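Tyrosine aminotransferase (Leishmania infantum, PDB 4IX8) probably transfers the amino group of L-tyrosine to 2-oxoglutarate, using pyridoxal 5'-phosphate as its cofactor. Local coordinates at residues Ser144-Ala149 against Ile247-Tyr252; Ala149-Leu154 against Asp179-Glu184; Lys212-Ile217 against Asp237-His242; Asn271-Ile276 against Met300-Asp305. All coordinates share one frame; numbering follows the deposited sequence.

Contact 1. Residues Ser144-Ala149 against Ile247-Tyr252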
loop_
_atom_site.group_PDB
_atom_site.type_symbol
_atom_site.label_atom_id
_atom_site.label_comp_id
_atom_site.label_asym_id
_atom_site.label_seq_id
_atom_site.Cartn_x
_atom_site.Cartn_y
_atom_site.Cartn_z
ATOM N N SER A 144 -1.125 -3.929 3.856
ATOM C CA SER A 144 0.148 -3.337 3.463
ATOM C C SER A 144 0.498 -2.215 4.452
ATOM O O SER A 144 0.378 -1.013 4.160
ATOM C CB SER A 144 0.092 -2.842 2.016
ATOM O OG SER A 144 1.309 -2.210 1.625
ATOM N N GLY A 145 0.925 -2.646 5.639
ATOM C CA GLY A 145 1.142 -1.759 6.742
ATOM C C GLY A 145 -0.197 -1.481 7.404
ATOM O O GLY A 145 -1.247 -1.787 6.818
ATOM N N VAL A 146 -0.190 -0.882 8.599
ATOM C CA VAL A 146 -1.430 -0.473 9.235
ATOM C C VAL A 146 -2.081 0.627 8.416
ATOM O O VAL A 146 -3.289 0.816 8.465
ATOM C CB VAL A 146 -1.173 -0.028 10.678
ATOM C CG1 VAL A 146 -2.371 0.534 11.337
ATOM C CG2 VAL A 146 -0.686 -1.190 11.464
ATOM N N SER A 147 -1.282 1.387 7.682
ATOM C CA SER A 147 -1.849 2.430 6.832
ATOM C C SER A 147 -2.881 1.849 5.879
ATOM O O SER A 147 -3.956 2.398 5.747
ATOM C CB SER A 147 -0.749 3.158 6.070
ATOM O OG SER A 147 0.096 3.871 6.983
ATOM N N GLN A 148 -2.611 0.711 5.251
ATOM C CA GLN A 148 -3.658 0.133 4.404
ATOM C C GLN A 148 -4.817 -0.370 5.265
ATOM O O GLN A 148 -5.998 -0.254 4.887
ATOM C CB GLN A 148 -3.144 -1.034 3.540
ATOM C CG GLN A 148 -4.172 -1.368 2.410
ATOM C CD GLN A 148 -4.102 -2.788 1.878
ATOM O OE1 GLN A 148 -3.443 -3.661 2.439
ATOM N NE2 GLN A 148 -4.768 -3.015 0.771
ATOM N N ALA A 149 -4.492 -0.917 6.440
ATOM C CA ALA A 149 -5.549 -1.418 7.309
ATOM C C ALA A 149 -6.529 -0.301 7.638
ATOM O O ALA A 149 -7.746 -0.538 7.705
ATOM C CB ALA A 149 -4.987 -1.990 8.567
ATOM N N ILE A 247 -12.831 1.041 16.532
ATOM C CA ILE A 247 -11.577 0.766 15.831
ATOM C C ILE A 247 -10.419 1.184 16.745
ATOM O O ILE A 247 -10.361 2.322 17.170
ATOM C CB ILE A 247 -11.475 1.536 14.503
ATOM C CG1 ILE A 247 -12.675 1.211 13.612
ATOM C CG2 ILE A 247 -10.159 1.253 13.818
ATOM C CD1 ILE A 247 -12.761 2.046 12.374
ATOM N N SER A 248 -9.511 0.264 17.033
ATOM C CA SER A 248 -8.453 0.496 17.995
ATOM C C SER A 248 -7.121 0.227 17.376
ATOM O O SER A 248 -6.820 -0.916 17.024
ATOM C CB SER A 248 -8.639 -0.401 19.199
ATOM O OG SER A 248 -7.673 -0.153 20.182
ATOM N N ASP A 249 -6.318 1.280 17.251
ATOM C CA ASP A 249 -4.962 1.171 16.716
ATOM C C ASP A 249 -4.003 0.766 17.836
ATOM O O ASP A 249 -3.609 1.585 18.644
ATOM C CB ASP A 249 -4.544 2.482 16.088
ATOM C CG ASP A 249 -3.268 2.364 15.279
ATOM O OD1 ASP A 249 -2.415 1.508 15.632
ATOM O OD2 ASP A 249 -3.113 3.161 14.320
ATOM N N GLU A 250 -3.663 -0.518 17.867
ATOM C CA GLU A 250 -2.906 -1.100 18.954
ATOM C C GLU A 250 -1.545 -1.540 18.441
ATOM O O GLU A 250 -0.955 -2.548 18.861
ATOM C CB GLU A 250 -3.730 -2.245 19.572
ATOM C CG GLU A 250 -5.037 -1.675 20.199
ATOM C CD GLU A 250 -5.868 -2.706 20.965
ATOM O OE1 GLU A 250 -5.461 -3.888 21.026
ATOM O OE2 GLU A 250 -6.901 -2.294 21.548
ATOM N N ILE A 251 -0.982 -0.715 17.577
ATOM C CA ILE A 251 0.296 -1.058 16.982
ATOM C C ILE A 251 1.448 -0.951 17.971
ATOM O O ILE A 251 2.495 -1.570 17.776
ATOM C CB ILE A 251 0.580 -0.182 15.763
ATOM C CG1 ILE A 251 1.681 -0.846 14.927
ATOM C CG2 ILE A 251 0.893 1.270 16.193
ATOM C CD1 ILE A 251 2.184 -0.002 13.838
ATOM N N TYR A 252 1.271 -0.169 19.037
ATOM C CA TYR A 252 2.320 -0.042 20.066
ATOM C C TYR A 252 2.085 -0.990 21.244
ATOM O O TYR A 252 2.622 -0.773 22.338
ATOM C CB TYR A 252 2.413 1.404 20.583
ATOM C CG TYR A 252 2.906 2.336 19.509
ATOM C CD1 TYR A 252 4.221 2.291 19.088
ATOM C CD2 TYR A 252 2.056 3.241 18.905
ATOM C CE1 TYR A 252 4.669 3.116 18.083
ATOM C CE2 TYR A 252 2.492 4.060 17.908
ATOM C CZ TYR A 252 3.810 4.003 17.509
ATOM O OH TYR A 252 4.271 4.823 16.510
#

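Contact 2. Residues Ala149-Leu154 against Asp179-Glu184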
loop_
_atom_site.group_PDB
_atom_site.type_symbol
_atom_site.label_atom_id
_atom_site.label_comp_id
_atom_site.label_asym_id
_atom_site.label_seq_id
_atom_site.Cartn_x
_atom_site.Cartn_y
_atom_site.Cartn_z
ATOM N N ALA A 149 -4.492 -0.917 6.440
ATOM C CA ALA A 149 -5.549 -1.418 7.309
ATOM C C ALA A 149 -6.529 -0.301 7.638
ATOM O O ALA A 149 -7.746 -0.538 7.705
ATOM C CB ALA A 149 -4.987 -1.990 8.567
ATOM N N ILE A 150 -6.014 0.916 7.755
ATOM C CA ILE A 150 -6.860 2.077 8.007
ATOM C C ILE A 150 -7.719 2.401 6.809
ATOM O O ILE A 150 -8.884 2.672 6.945
ATOM C CB ILE A 150 -6.030 3.277 8.371
ATOM C CG1 ILE A 150 -5.433 3.049 9.772
ATOM C CG2 ILE A 150 -6.882 4.555 8.375
ATOM C CD1 ILE A 150 -4.331 4.083 10.205
ATOM N N VAL A 151 -7.128 2.396 5.621
ATOM C CA VAL A 151 -7.905 2.594 4.405
ATOM C C VAL A 151 -9.031 1.590 4.299
ATOM O O VAL A 151 -10.174 1.961 4.057
ATOM C CB VAL A 151 -7.022 2.469 3.156
ATOM C CG1 VAL A 151 -7.896 2.468 1.859
ATOM C CG2 VAL A 151 -6.027 3.606 3.142
ATOM N N LEU A 152 -8.700 0.307 4.442
ATOM C CA LEU A 152 -9.700 -0.743 4.275
ATOM C C LEU A 152 -10.797 -0.628 5.319
ATOM O O LEU A 152 -11.969 -0.753 5.017
ATOM C CB LEU A 152 -9.043 -2.114 4.389
ATOM C CG LEU A 152 -8.094 -2.441 3.269
ATOM C CD1 LEU A 152 -7.290 -3.655 3.655
ATOM C CD2 LEU A 152 -8.824 -2.656 1.942
ATOM N N ALA A 153 -10.428 -0.364 6.561
ATOM C CA ALA A 153 -11.432 -0.269 7.609
ATOM C C ALA A 153 -12.432 0.857 7.318
ATOM O O ALA A 153 -13.650 0.664 7.404
ATOM C CB ALA A 153 -10.765 -0.064 8.974
ATOM N N LEU A 154 -11.928 2.041 6.989
ATOM C CA LEU A 154 -12.815 3.175 6.811
ATOM C C LEU A 154 -13.591 3.133 5.505
ATOM O O LEU A 154 -14.763 3.454 5.495
ATOM C CB LEU A 154 -12.015 4.456 6.875
ATOM C CG LEU A 154 -11.865 5.135 8.243
ATOM C CD1 LEU A 154 -11.778 4.181 9.376
ATOM C CD2 LEU A 154 -10.594 5.981 8.215
ATOM N N ASP A 179 -10.396 12.674 4.841
ATOM C CA ASP A 179 -10.532 13.782 3.901
ATOM C C ASP A 179 -10.364 13.281 2.467
ATOM O O ASP A 179 -10.962 13.806 1.540
ATOM C CB ASP A 179 -9.503 14.878 4.177
ATOM C CG ASP A 179 -9.759 15.642 5.482
ATOM O OD1 ASP A 179 -10.901 15.621 5.993
ATOM O OD2 ASP A 179 -8.795 16.258 6.017
ATOM N N SER A 180 -9.504 12.287 2.279
ATOM C CA SER A 180 -9.263 11.772 0.947
ATOM C C SER A 180 -10.565 11.193 0.348
ATOM O O SER A 180 -10.804 11.282 -0.862
ATOM C CB SER A 180 -8.211 10.700 0.973
ATOM O OG SER A 180 -7.982 10.221 -0.326
ATOM N N TYR A 181 -11.383 10.600 1.218
ATOM C CA TYR A 181 -12.543 9.882 0.797
ATOM C C TYR A 181 -13.816 10.616 1.087
ATOM O O TYR A 181 -14.879 10.067 0.907
ATOM C CB TYR A 181 -12.560 8.498 1.429
ATOM C CG TYR A 181 -11.591 7.541 0.756
ATOM C CD1 TYR A 181 -11.962 6.778 -0.352
ATOM C CD2 TYR A 181 -10.317 7.417 1.209
ATOM C CE1 TYR A 181 -11.039 5.887 -0.942
ATOM C CE2 TYR A 181 -9.404 6.536 0.626
ATOM C CZ TYR A 181 -9.753 5.795 -0.422
ATOM O OH TYR A 181 -8.783 4.967 -0.937
ATOM N N GLY A 182 -13.715 11.857 1.539
ATOM C CA GLY A 182 -14.905 12.640 1.753
ATOM C C GLY A 182 -15.669 12.190 2.976
ATOM O O GLY A 182 -16.819 12.525 3.143
ATOM N N ILE A 183 -14.993 11.483 3.868
ATOM C CA ILE A 183 -15.521 11.167 5.181
ATOM C C ILE A 183 -15.104 12.274 6.171
ATOM O O ILE A 183 -13.998 12.782 6.079
ATOM C CB ILE A 183 -14.986 9.833 5.654
ATOM C CG1 ILE A 183 -15.358 8.743 4.662
ATOM C CG2 ILE A 183 -15.520 9.489 7.041
ATOM C CD1 ILE A 183 -14.430 7.503 4.767
ATOM N N GLU A 184 -15.979 12.679 7.092
ATOM C CA GLU A 184 -15.614 13.696 8.061
ATOM C C GLU A 184 -14.917 13.053 9.252
ATOM O O GLU A 184 -15.474 12.135 9.872
ATOM C CB GLU A 184 -16.820 14.474 8.577
ATOM C CG GLU A 184 -16.449 15.527 9.611
ATOM C CD GLU A 184 -17.669 16.163 10.283
ATOM O OE1 GLU A 184 -18.810 16.120 9.731
ATOM O OE2 GLU A 184 -17.505 16.683 11.416
#

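Contact 3. Residues Lys212-Ile217 against Asp237-His242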
loop_
_atom_site.group_PDB
_atom_site.type_symbol
_atom_site.label_atom_id
_atom_site.label_comp_id
_atom_site.label_asym_id
_atom_site.label_seq_id
_atom_site.Cartn_x
_atom_site.Cartn_y
_atom_site.Cartn_z
ATOM N N LYS A 212 -20.262 6.678 12.040
ATOM C CA LYS A 212 -20.100 5.258 11.721
ATOM C C LYS A 212 -19.087 4.494 12.551
ATOM O O LYS A 212 -19.058 3.274 12.498
ATOM C CB LYS A 212 -19.732 5.082 10.240
ATOM C CG LYS A 212 -20.831 5.559 9.306
ATOM C CD LYS A 212 -22.118 4.738 9.428
ATOM C CE LYS A 212 -23.361 5.583 9.160
ATOM N NZ LYS A 212 -23.634 5.758 7.714
ATOM N N ALA A 213 -18.243 5.185 13.304
ATOM C CA ALA A 213 -17.220 4.508 14.080
ATOM C C ALA A 213 -16.628 5.439 15.129
ATOM O O ALA A 213 -16.780 6.649 15.063
ATOM C CB ALA A 213 -16.111 3.974 13.149
ATOM N N PHE A 214 -15.994 4.830 16.118
ATOM C CA PHE A 214 -15.223 5.513 17.142
ATOM C C PHE A 214 -13.801 4.976 17.043
ATOM O O PHE A 214 -13.600 3.782 17.177
ATOM C CB PHE A 214 -15.790 5.229 18.510
ATOM C CG PHE A 214 -15.294 6.138 19.581
ATOM C CD1 PHE A 214 -14.208 5.787 20.351
ATOM C CD2 PHE A 214 -15.945 7.315 19.862
ATOM C CE1 PHE A 214 -13.746 6.629 21.366
ATOM C CE2 PHE A 214 -15.504 8.142 20.870
ATOM C CZ PHE A 214 -14.402 7.795 21.628
ATOM N N VAL A 215 -12.832 5.844 16.780
ATOM C CA VAL A 215 -11.452 5.428 16.648
ATOM C C VAL A 215 -10.655 5.776 17.903
ATOM O O VAL A 215 -10.719 6.917 18.365
ATOM C CB VAL A 215 -10.750 6.095 15.471
ATOM C CG1 VAL A 215 -9.300 5.671 15.448
ATOM C CG2 VAL A 215 -11.428 5.759 14.141
ATOM N N ILE A 216 -9.917 4.799 18.452
ATOM C CA ILE A 216 -8.934 5.098 19.471
ATOM C C ILE A 216 -7.566 4.635 19.023
ATOM O O ILE A 216 -7.439 3.769 18.137
ATOM C CB ILE A 216 -9.253 4.472 20.840
ATOM C CG1 ILE A 216 -9.229 2.967 20.775
ATOM C CG2 ILE A 216 -10.580 5.014 21.389
ATOM C CD1 ILE A 216 -9.384 2.314 22.128
ATOM N N ILE A 217 -6.545 5.289 19.579
ATOM C CA ILE A 217 -5.168 4.893 19.418
ATOM C C ILE A 217 -4.587 4.593 20.789
ATOM O O ILE A 217 -4.445 5.477 21.610
ATOM C CB ILE A 217 -4.328 5.976 18.708
ATOM C CG1 ILE A 217 -4.984 6.414 17.381
ATOM C CG2 ILE A 217 -2.950 5.414 18.440
ATOM C CD1 ILE A 217 -4.280 7.551 16.669
ATOM N N ASP A 237 -18.136 0.805 26.630
ATOM C CA ASP A 237 -19.507 1.090 27.035
ATOM C C ASP A 237 -20.076 2.217 26.197
ATOM O O ASP A 237 -21.231 2.175 25.799
ATOM C CB ASP A 237 -19.613 1.475 28.516
ATOM C CG ASP A 237 -19.363 0.309 29.426
ATOM O OD1 ASP A 237 -19.441 -0.832 28.926
ATOM O OD2 ASP A 237 -19.142 0.514 30.640
ATOM N N PHE A 238 -19.256 3.213 25.914
ATOM C CA PHE A 238 -19.681 4.310 25.065
ATOM C C PHE A 238 -20.147 3.834 23.684
ATOM O O PHE A 238 -21.150 4.290 23.160
ATOM C CB PHE A 238 -18.544 5.304 24.934
ATOM C CG PHE A 238 -18.854 6.459 24.053
ATOM C CD1 PHE A 238 -18.637 6.378 22.697
ATOM C CD2 PHE A 238 -19.352 7.635 24.584
ATOM C CE1 PHE A 238 -18.900 7.452 21.880
ATOM C CE2 PHE A 238 -19.620 8.712 23.774
ATOM C CZ PHE A 238 -19.395 8.615 22.415
ATOM N N CYS A 239 -19.391 2.916 23.105
ATOM C CA CYS A 239 -19.684 2.378 21.776
ATOM C C CYS A 239 -20.944 1.525 21.813
ATOM O O CYS A 239 -21.704 1.468 20.855
ATOM C CB CYS A 239 -18.474 1.582 21.264
ATOM S SG CYS A 239 -17.118 2.690 20.773
ATOM N N GLN A 240 -21.193 0.889 22.948
ATOM C CA GLN A 240 -22.410 0.124 23.115
ATOM C C GLN A 240 -23.659 1.027 23.179
ATOM O O GLN A 240 -24.644 0.782 22.506
ATOM C CB GLN A 240 -22.296 -0.718 24.367
ATOM C CG GLN A 240 -23.536 -1.550 24.704
ATOM C CD GLN A 240 -23.906 -2.557 23.620
ATOM O OE1 GLN A 240 -23.069 -3.314 23.143
ATOM N NE2 GLN A 240 -25.170 -2.568 23.229
ATOM N N GLN A 241 -23.602 2.058 23.994
ATOM C CA GLN A 241 -24.681 2.999 24.159
ATOM C C GLN A 241 -25.016 3.631 22.817
ATOM O O GLN A 241 -26.181 3.784 22.469
ATOM C CB GLN A 241 -24.299 4.071 25.198
ATOM N N HIS A 242 -24.001 3.989 22.044
ATOM C CA HIS A 242 -24.246 4.678 20.787
ATOM C C HIS A 242 -24.315 3.747 19.569
ATOM O O HIS A 242 -24.578 4.199 18.458
ATOM C CB HIS A 242 -23.180 5.735 20.607
ATOM C CG HIS A 242 -23.261 6.802 21.635
ATOM N ND1 HIS A 242 -24.152 7.850 21.535
ATOM C CD2 HIS A 242 -22.632 6.956 22.823
ATOM C CE1 HIS A 242 -24.047 8.619 22.606
ATOM N NE2 HIS A 242 -23.135 8.097 23.403
#

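Contact 4. Residues Asn271-Ile276 against Met300-Asp305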
loop_
_atom_site.group_PDB
_atom_site.type_symbol
_atom_site.label_atom_id
_atom_site.label_comp_id
_atom_site.label_asym_id
_atom_site.label_seq_id
_atom_site.Cartn_x
_atom_site.Cartn_y
_atom_site.Cartn_z
ATOM N N ASN A 271 -20.223 -7.725 23.233
ATOM C CA ASN A 271 -20.644 -7.966 21.854
ATOM C C ASN A 271 -20.476 -6.727 20.980
ATOM O O ASN A 271 -20.858 -6.724 19.813
ATOM C CB ASN A 271 -22.088 -8.447 21.820
ATOM C CG ASN A 271 -22.278 -9.681 22.642
ATOM O OD1 ASN A 271 -21.476 -10.616 22.575
ATOM N ND2 ASN A 271 -23.291 -9.667 23.485
ATOM N N VAL A 272 -19.906 -5.670 21.542
ATOM C CA VAL A 272 -19.547 -4.514 20.736
ATOM C C VAL A 272 -18.548 -4.951 19.679
ATOM O O VAL A 272 -17.570 -5.608 19.999
ATOM C CB VAL A 272 -18.947 -3.420 21.575
ATOM C CG1 VAL A 272 -18.422 -2.277 20.696
ATOM C CG2 VAL A 272 -19.984 -2.926 22.537
ATOM N N PRO A 273 -18.829 -4.678 18.405
ATOM C CA PRO A 273 -17.846 -5.073 17.390
ATOM C C PRO A 273 -16.571 -4.213 17.480
ATOM O O PRO A 273 -16.695 -3.004 17.543
ATOM C CB PRO A 273 -18.566 -4.796 16.070
ATOM C CG PRO A 273 -19.962 -4.464 16.420
ATOM C CD PRO A 273 -19.969 -3.968 17.808
ATOM N N ARG A 274 -15.399 -4.822 17.429
ATOM C CA ARG A 274 -14.125 -4.116 17.537
ATOM C C ARG A 274 -13.204 -4.506 16.411
ATOM O O ARG A 274 -13.027 -5.689 16.155
ATOM C CB ARG A 274 -13.443 -4.455 18.849
ATOM C CG ARG A 274 -14.073 -3.842 20.048
ATOM C CD ARG A 274 -13.989 -4.761 21.242
ATOM N NE ARG A 274 -14.906 -5.901 21.128
ATOM C CZ ARG A 274 -14.698 -7.097 21.687
ATOM N NH1 ARG A 274 -13.595 -7.349 22.383
ATOM N NH2 ARG A 274 -15.584 -8.055 21.542
ATOM N N LEU A 275 -12.560 -3.530 15.786
ATOM C CA LEU A 275 -11.541 -3.828 14.767
ATOM C C LEU A 275 -10.168 -3.337 15.273
ATOM O O LEU A 275 -9.927 -2.149 15.465
ATOM C CB LEU A 275 -11.897 -3.178 13.431
ATOM C CG LEU A 275 -11.011 -3.509 12.237
ATOM C CD1 LEU A 275 -11.281 -4.909 11.746
ATOM C CD2 LEU A 275 -11.136 -2.457 11.104
ATOM N N ILE A 276 -9.282 -4.276 15.509
ATOM C CA ILE A 276 -7.969 -3.996 16.055
ATOM C C ILE A 276 -6.973 -3.910 14.926
ATOM O O ILE A 276 -6.909 -4.813 14.110
ATOM C CB ILE A 276 -7.561 -5.076 17.010
ATOM C CG1 ILE A 276 -8.576 -5.142 18.139
ATOM C CG2 ILE A 276 -6.181 -4.820 17.547
ATOM C CD1 ILE A 276 -8.352 -6.235 19.075
ATOM N N MET A 300 -21.461 -11.617 18.138
ATOM C CA MET A 300 -22.852 -11.794 17.708
ATOM C C MET A 300 -22.967 -11.657 16.206
ATOM O O MET A 300 -24.068 -11.647 15.687
ATOM C CB MET A 300 -23.780 -10.777 18.385
ATOM C CG MET A 300 -23.919 -10.937 19.886
ATOM S SD MET A 300 -24.399 -12.619 20.412
ATOM C CE MET A 300 -26.018 -12.821 19.649
ATOM N N ASN A 301 -21.839 -11.587 15.497
ATOM C CA ASN A 301 -21.875 -11.434 14.036
ATOM C C ASN A 301 -22.832 -10.318 13.549
ATOM O O ASN A 301 -23.717 -10.573 12.734
ATOM C CB ASN A 301 -22.269 -12.766 13.367
ATOM C CG ASN A 301 -21.974 -12.791 11.853
ATOM O OD1 ASN A 301 -21.060 -12.129 11.378
ATOM N ND2 ASN A 301 -22.737 -13.571 11.108
ATOM N N VAL A 302 -22.616 -9.076 14.007
ATOM C CA VAL A 302 -23.397 -7.914 13.538
ATOM C C VAL A 302 -22.625 -7.093 12.502
ATOM O O VAL A 302 -23.148 -6.120 11.958
ATOM C CB VAL A 302 -23.802 -6.967 14.691
ATOM C CG1 VAL A 302 -24.648 -7.711 15.693
ATOM C CG2 VAL A 302 -22.576 -6.355 15.367
ATOM N N ALA A 303 -21.396 -7.493 12.213
ATOM C CA ALA A 303 -20.570 -6.702 11.318
ATOM C C ALA A 303 -19.971 -7.544 10.213
ATOM O O ALA A 303 -18.957 -7.167 9.642
ATOM C CB ALA A 303 -19.467 -6.003 12.100
ATOM N N GLY A 304 -20.620 -8.656 9.884
ATOM C CA GLY A 304 -20.150 -9.542 8.828
ATOM C C GLY A 304 -20.004 -8.822 7.503
ATOM O O GLY A 304 -19.081 -9.097 6.748
ATOM N N ASP A 305 -20.926 -7.922 7.191
ATOM C CA ASP A 305 -20.823 -7.190 5.951
ATOM C C ASP A 305 -19.594 -6.282 5.946
ATOM O O ASP A 305 -18.981 -6.087 4.905
ATOM C CB ASP A 305 -22.061 -6.340 5.717
ATOM C CG ASP A 305 -23.311 -7.147 5.600
ATOM O OD1 ASP A 305 -23.205 -8.303 5.109
ATOM O OD2 ASP A 305 -24.399 -6.624 6.018
HETATM O O HOH W 1 -20.822 -9.051 17.916
#

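Contact 1. Residues Ser144-Ala149 against Ile247-Tyr252
V146, in the first turn of helix 145-157, touches D249, the last residue of strand 246-249, and I251 just after it. Its two methyl groups divide the work. With CG1 anti to the backbone N (chi1 174°), the branch spreads over both partners.

The apolar part is one methyl pair. V146 CG2 meets I251 CD1 at 3.9 Å, at the tip of the isoleucine. V146 CG1 lies against a polar atom instead, D249 OD2, 4.0 Å away. That is packing, not a bond.

The polar bonds run within each segment. D249 OD1 accepts from I251 N at 3.3 Å, the N-H coming almost end-on to the carboxylate oxygen. This is an Asx turn, and it ties the carboxylate to the chain just after the strand. S144 N donates to Q148 OE1 at 2.7 Å, which links the residues before the helix to its first turn. S248 OG gives a bond of the same length, 2.7 Å, to E250 OE2.

The cofactor, bound to the lysine at position 282, lies beside both segments. V146 N and S147 OG bond its phosphate, and Y252 OH bonds its O3. D249 OD2 bonds Y174 OH.

V146 thus packs its side chain on I251 and D249 while its backbone N bonds the phosphate. D249 has one oxygen held by its own turn and the other by Y174, which probably limits rotation of the carboxylate.

Contact 2. Residues Ala149-Leu154 against Asp179-Glu184
V151 is the first residue of the 149-154 segment to touch the other side. Its partner is Y181, in the last turn of the helix that starts at 173. The two side chains cross at about a right angle. V151 CG1 comes up to Y181 OH at 3.9 Å, and it is 4.4 Å from Y181 CZ. The methyl therefore meets the hydroxyl end of the ring. Y181 reaches it because CG lies beside its backbone N (chi1 -77°), anti to the carbonyl carbon. L316 of the second subunit packs on both V151 and Y181, and the ring of H45 meets the ring of Y181. This end of the contact is thus part of a larger cluster at the subunit boundary.

One turn further on, L154 meets I183. I183 CD1, the end of an extended side chain, lies 4.4 Å from L154 CB. The same CD1 is 4.1 Å from L154 O, so it also rests against the helix backbone. L154 and I183 have the nearest CA atoms of the two segments, 8.6 Å apart.

Y181 and I183 sit on either side of G182. That glycine has positive phi (73°) and closes helix 173-181 with a Schellman motif. The chain turns there, and I183 comes to face the same helix as Y181.

No hydrogen bond crosses between the segments. Polar groups of the second segment look elsewhere: S180 OG bonds T49, and D179 bridges to K175. The chemistry implies a joint held by a few loose van der Waals contacts of aliphatic groups and a phenol, with no directional bond.

Contact 3. Residues Lys212-Ile217 against Asp237-His242
The bond from Q241 N to D237 O, 3.0 Å long, belongs to the helical turn that presents F238 and C239 to F214. H242 N to F238 O, 3.1 Å, continues the same helix. No hydrogen bond crosses to the strand, so the contact itself is apolar.

F214 points from strand 211-217 toward the helix. One side of its ring is met by F238. F238 CE1 lies 3.6 Å from F214 CD2 and as near to CE2, and F238 CD1 sits over a face of the F214 ring. The rings meet obliquely, with their centroids 5.0 Å apart and their planes at 51°. Both phenylalanines carry CG anti to the backbone N (chi1 -165° and 178°), which sends each ring out to the other.

C239 adds a sulfur-aromatic contact. Its SG is 3.7 Å from F214 CB and 4.8 Å from the ring centroid, oblique to the ring.

Neighbours confine both rings. H242 CD2 lies 3.5 Å above the centre of one face of F238, and A203 and A204 of helix 200-204 also touch F238. Y188 stacks on F214.

Strand 211-217, helix 229-242 and strand 246-249 form a beta-alpha-beta crossover with parallel strands. Such helix-on-sheet packing is characteristic of the large domain of fold type I pyridoxal phosphate enzymes.

Contact 4. Residues Asn271-Ile276 against Met300-Asp305
The backbones run side by side, with N271 facing M300 (CA to CA 6.1 Å) and P273 facing A303 (6.9 Å), and a water spans the first pair. The water donates to N271 O at 3.0 Å and accepts from M300 N at 2.7 Å. It bridges the two backbones, and no direct hydrogen bond joins the segments.

M300 packs on the side chain of N271. Its CG lies 3.4 Å from N271 CG, with N271 CB and OD1 only slightly further. The methylene thus rests on the amide carbon and not at one polar tip. The M300 chain bends at chi2 and chi3. Both residues are exposed.

Deeper in, P273 meets V302 and A303. P273 CG touches V302 CG2 at 3.4 Å, a close fit, and the two side chains cross at about a right angle. V302 CG1 is anti to the carbonyl carbon (chi1 -60°), which leaves CG2 between the backbone N and the carbonyl carbon, turned to P273. P273 CB faces A303 CB more loosely, at 4.2 Å. F37 of the second subunit packs on both P273 and V302.

Each segment also makes polar bonds of its own. R274 NE donates to V272 O at 2.9 Å, nearly straight at 165° and close to the guanidinium plane. D298 OD1 accepts from V302 N, and D298 OD2 from A303 N.

A303 is the N-cap of helix 304-313. The contact therefore joins the loop entering strand 274-279 to the link from its antiparallel neighbour 292-297 into that helix, a strand-to-helix connection in the large domain of a fold type I pyridoxal phosphate enzyme.

How the contacts relate
The central mixed sheet ties the contacts together. Contact 1 lies at the cofactor. Contact 3 is about 17 Å from contact 1, centre to centre, and contact 4 also about 17 Å. Strand 246-249 of contact 1 lies between their strands: I247 O is 2.8 Å from I216 N on one side, and S248 N is 2.9 Å from L275 O on the other. Contact 2 shares A149 and helix 145-157 with contact 1. It touches contact 4 through A153 and L275. Contacts 3 and 4 are nearest, with centres about 12 Å apart, and meet where C239 and Q240 pack on V272. All four reach the second subunit.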